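Side-chain contact in cytochrome P450 CYP260B1 (Sorangium cellulosum, PDB 5HIW), which is a bacterial cytochrome P450, a mostly helical haem protein that holds protoporphyrin IX containing iron in a buried pocket: residues 286-290 and 291-295. Residues are numbered along the deposited sequence; the frame is centred on the assembly and turned at random.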
loop_
_atom_site.group_PDB
_atom_site.type_symbol
_atom_site.label_atom_id
_atom_site.label_comp_id
_atom_site.label_asym_id
_atom_site.label_seq_id
_atom_site.Cartn_x
_atom_site.Cartn_y
_atom_site.Cartn_z
ATOM N N ALA A 286 14.369 -16.915 18.834
ATOM C CA ALA A 286 14.136 -15.727 19.622
ATOM C C ALA A 286 12.850 -15.910 20.342
ATOM O O ALA A 286 12.072 -16.845 20.061
ATOM C CB ALA A 286 14.117 -14.446 18.738
ATOM N N THR A 287 12.635 -15.026 21.294
ATOM C CA THR A 287 11.405 -14.992 22.059
ATOM C C THR A 287 10.745 -13.613 21.977
ATOM O O THR A 287 11.391 -12.591 22.099
ATOM C CB THR A 287 11.669 -15.362 23.542
ATOM O OG1 THR A 287 10.426 -15.411 24.254
ATOM C CG2 THR A 287 12.639 -14.354 24.213
ATOM N N ILE A 288 9.429 -13.609 21.767
ATOM C CA ILE A 288 8.679 -12.368 21.660
ATOM C C ILE A 288 7.410 -12.686 22.393
ATOM O O ILE A 288 6.779 -13.730 22.147
ATOM C CB ILE A 288 8.306 -12.048 20.175
ATOM C CG1 ILE A 288 9.539 -11.829 19.275
ATOM C CG2 ILE A 288 7.363 -10.838 20.116
ATOM C CD1 ILE A 288 10.368 -10.603 19.602
ATOM N N GLY A 289 6.992 -11.781 23.241
ATOM C CA GLY A 289 5.830 -12.005 24.082
ATOM C C GLY A 289 5.789 -13.367 24.708
ATOM O O GLY A 289 4.690 -13.889 24.901
ATOM N N GLY A 290 6.959 -13.981 24.971
ATOM C CA GLY A 290 7.058 -15.089 25.911
ATOM C C GLY A 290 6.948 -16.406 25.201
ATOM O O GLY A 290 6.979 -17.483 25.805
ATOM N N GLU A 291 6.799 -16.320 23.899
ATOM C CA GLU A 291 6.668 -17.468 23.116
ATOM C C GLU A 291 7.983 -17.599 22.424
ATOM O O GLU A 291 8.625 -16.583 22.114
ATOM C CB GLU A 291 5.538 -17.285 22.127
ATOM C CG GLU A 291 4.181 -17.049 22.784
ATOM C CD GLU A 291 3.610 -18.276 23.522
ATOM O OE1 GLU A 291 3.954 -19.416 23.189
ATOM O OE2 GLU A 291 2.775 -18.091 24.418
ATOM N N THR A 292 8.352 -18.847 22.151
ATOM C CA THR A 292 9.587 -19.166 21.479
ATOM C C THR A 292 9.369 -19.349 20.038
ATOM O O THR A 292 8.429 -20.039 19.595
ATOM C CB THR A 292 10.191 -20.450 22.069
ATOM O OG1 THR A 292 10.840 -20.081 23.282
ATOM C CG2 THR A 292 11.186 -21.118 21.096
ATOM N N LEU A 293 10.264 -18.727 19.293
ATOM C CA LEU A 293 10.217 -18.763 17.879
ATOM C C LEU A 293 11.504 -19.404 17.396
ATOM O O LEU A 293 12.575 -18.823 17.498
ATOM C CB LEU A 293 10.038 -17.328 17.351
ATOM C CG LEU A 293 8.823 -16.591 17.979
ATOM C CD1 LEU A 293 8.805 -15.121 17.593
ATOM C CD2 LEU A 293 7.531 -17.263 17.529
ATOM N N ALA A 294 11.389 -20.627 16.896
ATOM C CA ALA A 294 12.535 -21.358 16.353
ATOM C C ALA A 294 13.175 -20.626 15.164
ATOM O O ALA A 294 12.441 -20.061 14.320
ATOM C CB ALA A 294 12.078 -22.737 15.908
ATOM N N ALA A 295 14.514 -20.643 15.081
ATOM C CA ALA A 295 15.184 -20.321 13.808
ATOM C C ALA A 295 14.401 -20.966 12.676
ATOM O O ALA A 295 13.976 -22.101 12.786
ATOM C CB ALA A 295 16.626 -20.792 13.808
#
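With chi1 at -176°, Thr287 places OG1 opposite its own backbone N and swings it across the hairpin, where it donates a hydrogen bond to Glu291 O, 3.0 Å away. On the other face of the two strands, Ile288 CG1 and Leu293 CG both lie beside their backbone N, anti to the carbonyl carbon (chi1 -63° and -54°), and the chains meet at a slant, Ile288 CG1 lying 3.8 Å from Leu293 CD1. Glu291 O takes a second hydrogen bond, from Ile288 N at 3.1 Å, which arrives nearly end-on to the carbonyl, whereas the hydroxyl comes from above the carbonyl plane. The hairpin closes through a type I' turn from Ile288 to Glu291, with Glu291 N hydrogen-bonded back to Ile288 O (3.1 Å); Gly289 and Gly290 both adopt the positive phi that this turn requires. Away from the turn, Ala286 and Leu293 form the other hydrogen-bonded pair, Ala286 N to Leu293 O (2.9 Å) and Leu293 N to Ala286 O (2.7 Å). Glu291 shares their face and meets Val31, Leu2 and Pro3; Phe58 and Val51 cover Ile288. The chemistry thus differs by face: Ile288 against Leu293 on one, and on the exposed other a threonine hydroxyl adding a second grip on one strand carbonyl.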